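Local coordinates for teichoic acid biosynthesis protein F (Staphylococcus epidermidis, PDB 3L7I) that probably takes part in teichoic acid biosynthesis and, with two parallel-sheet domains facing each other, belongs to the GT-B group of transferases, at residues Val316-Phe319 and Arg320-Leu323; Tyr606-Val609 and Ser610-Phe613; Ser489-Ile492 and Phe493-Ala496; Gln686-Glu689 and Lys690-Phe694; Thr344-Glu347 and Asp348-Lys351. One frame throughout, in Å; residues are numbered along the deposited sequence.

Interaction 1: residues Val316-Phe319 and Arg320-Leu323. With SO4 (sulfate ion), chain E.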
loop_
_atom_site.group_PDB
_atom_site.type_symbol
_atom_site.label_atom_id
_atom_site.label_comp_id
_atom_site.label_asym_id
_atom_site.label_seq_id
_atom_site.Cartn_x
_atom_site.Cartn_y
_atom_site.Cartn_z
ATOM N N VAL A 316 3.023 9.001 -12.871
ATOM C CA VAL A 316 3.991 8.441 -11.921
ATOM C C VAL A 316 4.579 9.491 -10.962
ATOM O O VAL A 316 4.773 9.226 -9.776
ATOM C CB VAL A 316 5.165 7.624 -12.591
ATOM C CG1 VAL A 316 4.780 7.096 -13.979
ATOM C CG2 VAL A 316 6.432 8.439 -12.626
ATOM N N ASN A 317 4.856 10.689 -11.436
ATOM C CA ASN A 317 5.374 11.662 -10.488
ATOM C C ASN A 317 4.411 12.036 -9.332
ATOM O O ASN A 317 4.857 12.268 -8.199
ATOM C CB ASN A 317 5.902 12.894 -11.207
ATOM C CG ASN A 317 7.258 12.656 -11.825
ATOM O OD1 ASN A 317 7.861 11.593 -11.658
ATOM N ND2 ASN A 317 7.752 13.652 -12.544
ATOM N N GLN A 318 3.103 12.097 -9.606
ATOM C CA GLN A 318 2.126 12.347 -8.540
ATOM C C GLN A 318 2.019 11.139 -7.621
ATOM O O GLN A 318 1.903 11.283 -6.407
ATOM C CB GLN A 318 0.742 12.696 -9.099
ATOM C CG GLN A 318 0.605 14.138 -9.555
ATOM C CD GLN A 318 0.768 15.155 -8.418
ATOM O OE1 GLN A 318 -0.043 15.198 -7.484
ATOM N NE2 GLN A 318 1.818 15.990 -8.505
ATOM N N PHE A 319 2.062 9.948 -8.210
ATOM C CA PHE A 319 1.922 8.719 -7.445
ATOM C C PHE A 319 3.048 8.579 -6.435
ATOM O O PHE A 319 2.843 8.080 -5.322
ATOM C CB PHE A 319 1.903 7.517 -8.363
ATOM C CG PHE A 319 1.830 6.219 -7.635
ATOM C CD1 PHE A 319 0.668 5.836 -6.990
ATOM C CD2 PHE A 319 2.921 5.373 -7.593
ATOM C CE1 PHE A 319 0.591 4.624 -6.320
ATOM C CE2 PHE A 319 2.857 4.159 -6.932
ATOM C CZ PHE A 319 1.690 3.780 -6.293
ATOM N N ARG A 320 4.238 9.023 -6.826
ATOM C CA ARG A 320 5.381 9.034 -5.918
ATOM C C ARG A 320 5.172 10.009 -4.758
ATOM O O ARG A 320 5.352 9.653 -3.597
ATOM C CB ARG A 320 6.665 9.370 -6.673
ATOM C CG ARG A 320 7.234 8.203 -7.435
ATOM C CD ARG A 320 8.688 8.431 -7.703
ATOM N NE ARG A 320 8.935 9.263 -8.881
ATOM C CZ ARG A 320 10.012 10.031 -9.030
ATOM N NH1 ARG A 320 10.912 10.100 -8.056
ATOM N NH2 ARG A 320 10.179 10.741 -10.138
ATOM N N LYS A 321 4.797 11.241 -5.081
ATOM C CA LYS A 321 4.458 12.222 -4.063
ATOM C C LYS A 321 3.293 11.741 -3.200
ATOM O O LYS A 321 3.225 12.006 -2.006
ATOM C CB LYS A 321 4.087 13.542 -4.723
ATOM C CG LYS A 321 5.245 14.248 -5.379
ATOM C CD LYS A 321 4.717 15.360 -6.248
ATOM C CE LYS A 321 5.752 15.849 -7.228
ATOM N NZ LYS A 321 5.120 15.929 -8.581
ATOM N N THR A 322 2.374 11.027 -3.822
ATOM C CA THR A 322 1.177 10.598 -3.129
ATOM C C THR A 322 1.532 9.585 -2.049
ATOM O O THR A 322 1.058 9.664 -0.907
ATOM C CB THR A 322 0.162 10.006 -4.140
ATOM O OG1 THR A 322 -0.614 11.073 -4.697
ATOM C CG2 THR A 322 -0.759 8.976 -3.479
ATOM N N LEU A 323 2.371 8.623 -2.422
ATOM C CA LEU A 323 2.795 7.631 -1.464
ATOM C C LEU A 323 3.586 8.265 -0.325
ATOM O O LEU A 323 3.416 7.876 0.826
ATOM C CB LEU A 323 3.591 6.542 -2.148
ATOM C CG LEU A 323 3.026 5.126 -2.205
ATOM C CD1 LEU A 323 1.488 5.069 -2.186
ATOM C CD2 LEU A 323 3.588 4.462 -3.441
HETATM S S SO4 E . 11.330 7.141 -5.558
HETATM O O1 SO4 E . 10.296 6.508 -4.732
HETATM O O2 SO4 E . 12.642 6.676 -5.114
HETATM O O3 SO4 E . 11.160 6.797 -6.965
HETATM O O4 SO4 E . 11.205 8.595 -5.421
#
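R320 and N317 lie side by side on one face of a helix turn and point the same way, joined by a bond from R320 NH2 to N317 OD1 (2.9 Å). The bond is bent, with an N-H...O angle of 145°. The nitrogen stands above the amide plane and not on a lone pair, and the amide and guanidinium planes are turned 66° apart. R320 leaves the helix with CG beside its own backbone N (chi1 -79°) and then bends at chi3, which swings the guanidinium back over the N317 side. Its other terminal nitrogen, NH1, reaches O4 of the sulfate ion at 3.0 Å, the oxygen lying at the edge of the guanidinium and in its plane. The sulfate, probably a guest from the crystallisation liquor, is also bonded by K327 and R333 of a second subunit, so three cationic side chains from two chains gather round it. On the buried side, F319 swings CG anti to its backbone N, and its ring end meets the side chain of L323 obliquely, CZ to CD2 3.5 Å. Behind these groups runs regular backbone bonding: R320 N to V316 O at 3.0 Å and L323 N to F319 O at 3.0 Å. F319 also meets F314 of a fourth subunit edge-to-face, while V330 of both the second and the third subunit packs on it. The apolar i to i+4 pair F319-L323, flanked by polar i to i+3 bonding, is consistent with a helix packed among the helices of the other subunits in an intersubunit bundle.

Interaction 2: residues Tyr606-Val609 and Ser610-Phe613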
loop_
_atom_site.group_PDB
_atom_site.type_symbol
_atom_site.label_atom_id
_atom_site.label_comp_id
_atom_site.label_asym_id
_atom_site.label_seq_id
_atom_site.Cartn_x
_atom_site.Cartn_y
_atom_site.Cartn_z
ATOM N N TYR A 606 23.608 43.031 17.529
ATOM C CA TYR A 606 22.930 44.197 16.972
ATOM C C TYR A 606 22.254 43.847 15.640
ATOM O O TYR A 606 22.874 43.234 14.786
ATOM C CB TYR A 606 23.934 45.339 16.817
ATOM C CG TYR A 606 23.316 46.676 16.511
ATOM C CD1 TYR A 606 23.319 47.190 15.218
ATOM C CD2 TYR A 606 22.728 47.427 17.519
ATOM C CE1 TYR A 606 22.746 48.419 14.937
ATOM C CE2 TYR A 606 22.146 48.653 17.252
ATOM C CZ TYR A 606 22.157 49.146 15.961
ATOM O OH TYR A 606 21.572 50.367 15.711
ATOM N N ASN A 607 20.983 44.204 15.467
ATOM C CA ASN A 607 20.221 43.772 14.284
ATOM C C ASN A 607 20.898 44.139 12.972
ATOM O O ASN A 607 20.918 43.359 12.026
ATOM C CB ASN A 607 18.818 44.386 14.282
ATOM C CG ASN A 607 18.175 44.401 15.667
ATOM O OD1 ASN A 607 18.677 43.775 16.608
ATOM N ND2 ASN A 607 17.050 45.119 15.796
ATOM N N ASP A 608 21.473 45.333 12.929
ATOM C CA ASP A 608 21.846 45.957 11.664
ATOM C C ASP A 608 23.327 46.412 11.541
ATOM O O ASP A 608 23.799 47.339 12.209
ATOM C CB ASP A 608 20.871 47.105 11.375
ATOM C CG ASP A 608 20.931 47.569 9.949
ATOM O OD1 ASP A 608 19.865 47.586 9.294
ATOM O OD2 ASP A 608 22.050 47.904 9.487
ATOM N N VAL A 609 24.049 45.765 10.646
ATOM C CA VAL A 609 25.478 45.931 10.620
ATOM C C VAL A 609 25.901 47.198 9.870
ATOM O O VAL A 609 27.005 47.734 10.101
ATOM C CB VAL A 609 26.154 44.679 10.030
ATOM C CG1 VAL A 609 26.104 44.720 8.523
ATOM C CG2 VAL A 609 27.586 44.600 10.494
ATOM N N SER A 610 25.041 47.682 8.978
ATOM C CA SER A 610 25.385 48.860 8.178
ATOM C C SER A 610 25.356 50.096 9.059
ATOM O O SER A 610 26.137 51.029 8.883
ATOM C CB SER A 610 24.401 49.036 7.033
ATOM O OG SER A 610 23.720 47.823 6.799
ATOM N N GLU A 611 24.434 50.088 10.009
ATOM C CA GLU A 611 24.379 51.134 11.007
ATOM C C GLU A 611 25.652 51.133 11.841
ATOM O O GLU A 611 26.191 52.191 12.150
ATOM C CB GLU A 611 23.133 50.987 11.886
ATOM C CG GLU A 611 21.839 51.164 11.106
ATOM C CD GLU A 611 20.615 51.145 11.975
ATOM O OE1 GLU A 611 20.726 50.734 13.149
ATOM O OE2 GLU A 611 19.533 51.538 11.485
ATOM N N LEU A 612 26.159 49.958 12.191
ATOM C CA LEU A 612 27.407 49.925 12.934
ATOM C C LEU A 612 28.558 50.543 12.104
ATOM O O LEU A 612 29.417 51.259 12.645
ATOM C CB LEU A 612 27.727 48.519 13.437
ATOM C CG LEU A 612 26.791 48.009 14.538
ATOM C CD1 LEU A 612 27.102 46.561 14.948
ATOM C CD2 LEU A 612 26.845 48.933 15.732
ATOM N N PHE A 613 28.572 50.314 10.792
ATOM C CA PHE A 613 29.611 50.949 9.978
ATOM C C PHE A 613 29.474 52.459 10.026
ATOM O O PHE A 613 30.457 53.168 10.240
ATOM C CB PHE A 613 29.587 50.484 8.512
ATOM C CG PHE A 613 29.895 49.036 8.328
ATOM C CD1 PHE A 613 30.833 48.407 9.126
ATOM C CD2 PHE A 613 29.255 48.306 7.353
ATOM C CE1 PHE A 613 31.109 47.071 8.966
ATOM C CE2 PHE A 613 29.535 46.973 7.186
ATOM C CZ PHE A 613 30.464 46.354 7.991
#
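V609 O receives F613 N at 3.1 Å, the opening i to i+4 bond of helix 609-614, and D608 occupies the N-cap just before it. Ahead of the cap, Y606 to D608 form an irregular loop that brings the Y606 ring against the first turn. D608 OD2 caps the helix by accepting E611 N at 3.3 Å with an angle of 163°, and S610 N more weakly at 3.0 Å. With CG anti to its backbone N (chi1 -165°), D608 turns its carboxylate over these amides. Its other oxygen, OD1, is bonded to Y371. E611 extends back along the helix start, and its OE1 is reached by Y606 OH at 2.7 Å nearly along the C-O axis; E611 OE2 is held by Y524. L612 CD2 sits over one face of the Y606 ring, toward its rim, 4.3 Å from the centroid in a CH-pi contact, and L612 CG comes within 3.6 Å of Y606 CD1. The D608 and E611 carboxylates stack nearly parallel, with OD1 of D608 and OE2 of E611 4.5 Å apart. Two carboxylates this near would probably disfavour each other, an effect probably offset by the amides and Y371 on D608 and by Y606 and Y524 on E611.

Interaction 3: residues Ser489-Ile492 and Phe493-Ala496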
loop_
_atom_site.group_PDB
_atom_site.type_symbol
_atom_site.label_atom_id
_atom_site.label_comp_id
_atom_site.label_asym_id
_atom_site.label_seq_id
_atom_site.Cartn_x
_atom_site.Cartn_y
_atom_site.Cartn_z
ATOM N N SER A 489 32.964 40.895 -8.611
ATOM C CA SER A 489 31.957 39.947 -8.157
ATOM C C SER A 489 31.216 39.298 -9.325
ATOM O O SER A 489 31.013 38.096 -9.329
ATOM C CB SER A 489 30.975 40.604 -7.181
ATOM O OG SER A 489 31.506 40.623 -5.868
ATOM N N THR A 490 30.809 40.090 -10.310
ATOM C CA THR A 490 30.189 39.531 -11.500
ATOM C C THR A 490 31.053 38.446 -12.130
ATOM O O THR A 490 30.563 37.380 -12.462
ATOM C CB THR A 490 29.934 40.592 -12.585
ATOM O OG1 THR A 490 29.096 41.636 -12.071
ATOM C CG2 THR A 490 29.271 39.954 -13.803
ATOM N N GLU A 491 32.340 38.720 -12.308
ATOM C CA GLU A 491 33.206 37.793 -13.029
ATOM C C GLU A 491 33.334 36.488 -12.250
ATOM O O GLU A 491 33.333 35.400 -12.832
ATOM C CB GLU A 491 34.573 38.425 -13.283
ATOM C CG GLU A 491 35.037 38.313 -14.729
ATOM C CD GLU A 491 34.352 39.320 -15.669
ATOM O OE1 GLU A 491 34.898 40.437 -15.853
ATOM O OE2 GLU A 491 33.282 38.990 -16.242
ATOM N N ILE A 492 33.433 36.620 -10.928
ATOM C CA ILE A 492 33.466 35.501 -10.001
ATOM C C ILE A 492 32.137 34.762 -10.007
ATOM O O ILE A 492 32.111 33.542 -9.932
ATOM C CB ILE A 492 33.745 35.978 -8.567
ATOM C CG1 ILE A 492 35.183 36.458 -8.429
ATOM C CG2 ILE A 492 33.490 34.875 -7.553
ATOM C CD1 ILE A 492 35.434 37.208 -7.144
ATOM N N PHE A 493 31.025 35.485 -10.087
ATOM C CA PHE A 493 29.730 34.817 -10.007
ATOM C C PHE A 493 29.468 33.996 -11.246
ATOM O O PHE A 493 28.923 32.902 -11.156
ATOM C CB PHE A 493 28.578 35.796 -9.779
ATOM C CG PHE A 493 28.569 36.398 -8.417
ATOM C CD1 PHE A 493 29.260 35.802 -7.389
ATOM C CD2 PHE A 493 27.862 37.558 -8.160
ATOM C CE1 PHE A 493 29.265 36.361 -6.146
ATOM C CE2 PHE A 493 27.866 38.122 -6.915
ATOM C CZ PHE A 493 28.574 37.527 -5.908
ATOM N N ARG A 494 29.851 34.535 -12.395
ATOM C CA ARG A 494 29.676 33.859 -13.664
ATOM C C ARG A 494 30.337 32.471 -13.653
ATOM O O ARG A 494 29.904 31.562 -14.349
ATOM C CB ARG A 494 30.209 34.744 -14.790
ATOM C CG ARG A 494 30.534 34.000 -16.060
ATOM C CD ARG A 494 30.094 34.779 -17.276
ATOM N NE ARG A 494 30.658 36.124 -17.302
ATOM C CZ ARG A 494 30.465 36.984 -18.299
ATOM N NH1 ARG A 494 29.715 36.631 -19.338
ATOM N NH2 ARG A 494 31.013 38.192 -18.257
ATOM N N SER A 495 31.367 32.309 -12.835
ATOM C CA SER A 495 32.059 31.035 -12.679
ATOM C C SER A 495 31.605 30.224 -11.451
ATOM O O SER A 495 31.308 29.033 -11.552
ATOM C CB SER A 495 33.575 31.294 -12.586
ATOM O OG SER A 495 34.275 30.231 -11.940
ATOM N N ALA A 496 31.570 30.883 -10.294
ATOM C CA ALA A 496 31.364 30.227 -9.002
ATOM C C ALA A 496 29.932 29.757 -8.784
ATOM O O ALA A 496 29.680 28.843 -7.987
ATOM C CB ALA A 496 31.789 31.151 -7.861
#
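E491 and R494 make the charged contact of this helix: they run side by side, and E491 OE2 meets R494 NH2 at 3.1 Å in a salt bridge. Carboxylate and guanidinium are nearly coplanar (24° apart), and OE2 sits at the guanidinium edge. The arginine reaches there by bending at chi2 and chi3, and the same NH2 has a second anion in E501, so two carboxylates share it. Backbone bonds form the second group. F493 N donates to S489 O at 2.7 Å and R494 N to T490 O at 2.9 Å, while I492 O takes two donors, A496 N along the helix at 2.7 Å and S495 N from above its carbonyl plane, as the helix reaches its end. Ring and apolar contacts lie on the inner side. With F493 CG anti to its carbonyl carbon (chi1 -70°), S489 O stands over one face of the F493 ring, offset toward the rim. The apolar meetings are S489 CB with F493 CE2 at 4.0 Å and I492 CG2 with A496 CB at 4.1 Å. Helix 487-496 is the crossover of a beta-alpha-beta unit between strands 481-484 and 504-506: F493 packs on L482 of the first, T490 OG1 bonds to S484 on the first strand and E506 on the second, and I492 touches Y655.

Interaction 4: residues Gln686-Glu689 and Lys690-Phe694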
loop_
_atom_site.group_PDB
_atom_site.type_symbol
_atom_site.label_atom_id
_atom_site.label_comp_id
_atom_site.label_asym_id
_atom_site.label_seq_id
_atom_site.Cartn_x
_atom_site.Cartn_y
_atom_site.Cartn_z
ATOM N N GLN A 686 48.209 58.535 5.035
ATOM C CA GLN A 686 49.154 57.554 4.514
ATOM C C GLN A 686 48.502 56.630 3.496
ATOM O O GLN A 686 49.131 56.274 2.498
ATOM C CB GLN A 686 49.789 56.737 5.640
ATOM C CG GLN A 686 51.130 57.281 6.111
ATOM C CD GLN A 686 51.605 56.637 7.406
ATOM O OE1 GLN A 686 51.124 55.563 7.798
ATOM N NE2 GLN A 686 52.555 57.296 8.083
ATOM N N TYR A 687 47.243 56.265 3.739
ATOM C CA TYR A 687 46.559 55.271 2.916
ATOM C C TYR A 687 45.464 55.840 2.040
ATOM O O TYR A 687 44.647 55.096 1.502
ATOM C CB TYR A 687 45.981 54.171 3.798
ATOM C CG TYR A 687 47.056 53.433 4.527
ATOM C CD1 TYR A 687 47.354 53.738 5.844
ATOM C CD2 TYR A 687 47.807 52.457 3.882
ATOM C CE1 TYR A 687 48.357 53.075 6.516
ATOM C CE2 TYR A 687 48.818 51.784 4.539
ATOM C CZ TYR A 687 49.093 52.097 5.861
ATOM O OH TYR A 687 50.108 51.436 6.538
ATOM N N GLN A 688 45.438 57.157 1.895
ATOM C CA GLN A 688 44.426 57.769 1.054
ATOM C C GLN A 688 44.511 57.172 -0.357
ATOM O O GLN A 688 43.495 56.778 -0.925
ATOM C CB GLN A 688 44.554 59.287 1.079
ATOM C CG GLN A 688 43.378 60.056 0.503
ATOM C CD GLN A 688 42.051 59.737 1.152
ATOM O OE1 GLN A 688 41.964 59.472 2.349
ATOM N NE2 GLN A 688 40.994 59.776 0.356
ATOM N N GLU A 689 45.724 57.058 -0.893
ATOM C CA GLU A 689 45.950 56.409 -2.186
ATOM C C GLU A 689 45.310 55.025 -2.282
ATOM O O GLU A 689 44.596 54.729 -3.236
ATOM C CB GLU A 689 47.447 56.283 -2.442
ATOM C CG GLU A 689 48.118 57.585 -2.835
ATOM C CD GLU A 689 48.104 57.814 -4.340
ATOM O OE1 GLU A 689 47.715 56.871 -5.069
ATOM O OE2 GLU A 689 48.486 58.923 -4.794
ATOM N N LYS A 690 45.584 54.182 -1.289
ATOM C CA LYS A 690 45.082 52.801 -1.259
ATOM C C LYS A 690 43.566 52.669 -1.001
ATOM O O LYS A 690 42.895 51.811 -1.578
ATOM C CB LYS A 690 45.877 51.956 -0.247
ATOM C CG LYS A 690 47.269 51.575 -0.736
ATOM C CD LYS A 690 47.848 50.402 0.043
ATOM C CE LYS A 690 48.984 49.732 -0.742
ATOM N NZ LYS A 690 50.165 50.638 -1.001
ATOM N N ILE A 691 43.032 53.517 -0.132
ATOM C CA ILE A 691 41.599 53.565 0.112
ATOM C C ILE A 691 40.839 53.938 -1.155
ATOM O O ILE A 691 39.776 53.388 -1.444
ATOM C CB ILE A 691 41.272 54.574 1.219
ATOM C CG1 ILE A 691 41.732 54.017 2.561
ATOM C CG2 ILE A 691 39.781 54.891 1.261
ATOM C CD1 ILE A 691 41.348 54.873 3.733
ATOM N N ASP A 692 41.387 54.880 -1.908
ATOM C CA ASP A 692 40.781 55.302 -3.160
ATOM C C ASP A 692 40.820 54.176 -4.197
ATOM O O ASP A 692 39.835 53.928 -4.873
ATOM C CB ASP A 692 41.445 56.586 -3.684
ATOM C CG ASP A 692 41.118 57.825 -2.830
ATOM O OD1 ASP A 692 40.113 57.788 -2.087
ATOM O OD2 ASP A 692 41.866 58.839 -2.912
ATOM N N ALA A 693 41.946 53.480 -4.308
ATOM C CA ALA A 693 42.048 52.377 -5.260
ATOM C C ALA A 693 41.001 51.310 -4.943
ATOM O O ALA A 693 40.338 50.780 -5.840
ATOM C CB ALA A 693 43.433 51.773 -5.230
ATOM N N PHE A 694 40.867 51.001 -3.656
ATOM C CA PHE A 694 39.937 49.991 -3.174
ATOM C C PHE A 694 38.502 50.446 -3.418
ATOM O O PHE A 694 37.655 49.649 -3.807
ATOM C CB PHE A 694 40.180 49.754 -1.678
ATOM C CG PHE A 694 39.430 48.610 -1.110
ATOM C CD1 PHE A 694 39.975 47.346 -1.113
ATOM C CD2 PHE A 694 38.183 48.794 -0.549
ATOM C CE1 PHE A 694 39.280 46.273 -0.575
ATOM C CE2 PHE A 694 37.483 47.731 -0.007
ATOM C CZ PHE A 694 38.037 46.464 -0.022
#
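Y687 and I691 make the inward-facing part of this helix start. The Y687 carbonyl oxygen receives I691 N at 2.8 Å in an almost straight bond (171°). I691 keeps CG1 beside its backbone N (chi1 -72°), which lays this branch back against the first turn, where it meets Y687 CB at 4.4 Å. The buried I691 touches K634 and Y687 rests on P665, so this face is turned into the protein. K690 marks the passage to the solvent side: its CD lies at the edge of the Y687 ring, 4.4 Å from Y687 CD2, and its ammonium end leads away from the turn. The polar side proper begins with Q688, which arches toward D692 through a bend at chi2, its amide and the carboxylate planes 75° apart; NE2 of Q688 is 3.3 Å from OD1 of D692, while OE1 of Q688 is bonded to Q684 one turn earlier. E689 and A693 are joined by the backbone, A693 N to E689 O at 3.1 Å, with exposed side chains. Y687 is both the first residue to leave the helical conformation of 680-686 and the N-cap residue of 688-698, so the contact is a one-residue break between two successive helices, lying at the surface of the GT-B domain that carries strands 637-640 and 666-667.

Interaction 5: residues Thr344-Glu347 and Asp348-Lys351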
loop_
_atom_site.group_PDB
_atom_site.type_symbol
_atom_site.label_atom_id
_atom_site.label_comp_id
_atom_site.label_asym_id
_atom_site.label_seq_id
_atom_site.Cartn_x
_atom_site.Cartn_y
_atom_site.Cartn_z
ATOM N N THR A 344 0.025 19.642 -3.828
ATOM C CA THR A 344 -1.011 20.533 -4.328
ATOM C C THR A 344 -0.394 21.772 -4.947
ATOM O O THR A 344 -1.100 22.725 -5.284
ATOM C CB THR A 344 -2.004 20.944 -3.213
ATOM O OG1 THR A 344 -1.344 21.795 -2.263
ATOM C CG2 THR A 344 -2.571 19.705 -2.501
ATOM N N ASP A 345 0.922 21.766 -5.098
ATOM C CA ASP A 345 1.583 22.938 -5.635
ATOM C C ASP A 345 1.361 23.034 -7.128
ATOM O O ASP A 345 2.016 22.357 -7.900
ATOM C CB ASP A 345 3.073 22.930 -5.318
ATOM C CG ASP A 345 3.754 24.200 -5.762
ATOM O OD1 ASP A 345 3.124 25.275 -5.642
ATOM O OD2 ASP A 345 4.909 24.122 -6.243
ATOM N N LYS A 346 0.431 23.890 -7.525
ATOM C CA LYS A 346 0.066 24.054 -8.919
ATOM C C LYS A 346 0.494 25.432 -9.355
ATOM O O LYS A 346 0.532 26.354 -8.554
ATOM C CB LYS A 346 -1.455 23.910 -9.081
ATOM C CG LYS A 346 -2.051 22.884 -8.125
ATOM C CD LYS A 346 -3.558 22.680 -8.261
ATOM C CE LYS A 346 -3.991 21.495 -7.373
ATOM N NZ LYS A 346 -5.416 21.098 -7.588
ATOM N N GLU A 347 0.802 25.582 -10.630
ATOM C CA GLU A 347 1.111 26.898 -11.158
ATOM C C GLU A 347 -0.050 27.883 -10.964
ATOM O O GLU A 347 0.141 29.094 -11.004
ATOM C CB GLU A 347 1.509 26.800 -12.627
ATOM C CG GLU A 347 2.573 27.799 -13.025
ATOM C CD GLU A 347 3.302 27.434 -14.318
ATOM O OE1 GLU A 347 3.124 28.168 -15.324
ATOM O OE2 GLU A 347 4.054 26.427 -14.335
ATOM N N ASP A 348 -1.251 27.368 -10.729
ATOM C CA ASP A 348 -2.428 28.229 -10.559
ATOM C C ASP A 348 -2.523 28.905 -9.186
ATOM O O ASP A 348 -3.398 29.737 -8.966
ATOM C CB ASP A 348 -3.720 27.439 -10.818
ATOM C CG ASP A 348 -4.212 27.555 -12.258
ATOM O OD1 ASP A 348 -4.106 28.667 -12.829
ATOM O OD2 ASP A 348 -4.724 26.538 -12.806
ATOM N N ASN A 349 -1.639 28.545 -8.261
ATOM C CA ASN A 349 -1.742 29.067 -6.902
ATOM C C ASN A 349 -1.174 30.471 -6.776
ATOM O O ASN A 349 -1.403 31.161 -5.779
ATOM C CB ASN A 349 -1.021 28.154 -5.913
ATOM C CG ASN A 349 -1.585 26.752 -5.890
ATOM O OD1 ASN A 349 -1.027 25.866 -5.237
ATOM N ND2 ASN A 349 -2.693 26.537 -6.598
ATOM N N VAL A 350 -0.427 30.877 -7.797
ATOM C CA VAL A 350 0.338 32.115 -7.751
ATOM C C VAL A 350 -0.532 33.368 -7.806
ATOM O O VAL A 350 -1.157 33.655 -8.819
ATOM C CB VAL A 350 1.373 32.173 -8.899
ATOM C CG1 VAL A 350 1.943 33.564 -9.023
ATOM C CG2 VAL A 350 2.476 31.160 -8.681
ATOM N N LYS A 351 -0.568 34.108 -6.712
ATOM C CA LYS A 351 -1.190 35.417 -6.706
ATOM C C LYS A 351 -0.136 36.469 -7.062
ATOM O O LYS A 351 0.775 36.703 -6.273
ATOM C CB LYS A 351 -1.735 35.705 -5.313
ATOM C CG LYS A 351 -2.714 34.672 -4.772
ATOM C CD LYS A 351 -2.885 34.865 -3.276
ATOM C CE LYS A 351 -4.274 34.511 -2.788
ATOM N NZ LYS A 351 -4.325 34.665 -1.297
#
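N349 sets CG anti to its carbonyl carbon (chi1 -60°), and this torsion swings its amide back across the turn toward K346, while E347 (phi/psi -59°/-19°) and D348 reverse the chain. K346 and N349 are thereby joined twice. N349 N donates to K346 O at 3.1 Å, a fairly straight bond that comes in well above the carbonyl plane, and K346 N points at N349 OD1 over a weak 3.4 Å. E347 and D348 occupy the two central positions of a type I beta turn, with backbone angles near the standard ones, K346 standing at its start and N349 at its end. The lysine side chain passes the asparagine amide obliquely, K346 CB to N349 ND2 at 3.8 Å, before extending away as a straight chain. Further along, V350 lies beside E347 O, its CB and CG2 both about 3.9 Å from that oxygen. D345 anchors the approach to the turn, its OD1 bonded to S416 and in a salt bridge with K434 and its OD2 bonded to N432, while K351 leads out and pairs with E417 through both backbone and side chain. S416 lies by both D345 and N349, bonding the first and weakly the second, and probably helps join them. The asparagine oxygen therefore works as a second, weaker acceptor that backs up the main turn bond. The turn itself is polar and lies at the surface, so its shape probably depends more on these bonds than on apolar burial.

Overall arrangement
The five interactions are separate local contacts in one chain, none touching another. Interactions 1 and 5 lie toward one end, centres 18 Å apart and nearest atoms about 6 Å apart; helix 336-344 follows the first and leads into the second, and only interaction 1 meets other subunits and the sulfate. Interaction 4 sits at the far side of the chain's centre, 60 Å between centres from interaction 1. Interactions 2 and 3 are between these, centres 27 Å apart. Interaction 3 borders the seven-stranded sheet, yet touches Y655 in a loop of the six-stranded half; interaction 2 borders the six-stranded sheet, yet bonds to Y371 in helix 367-379, so both bridge the two GT-B halves.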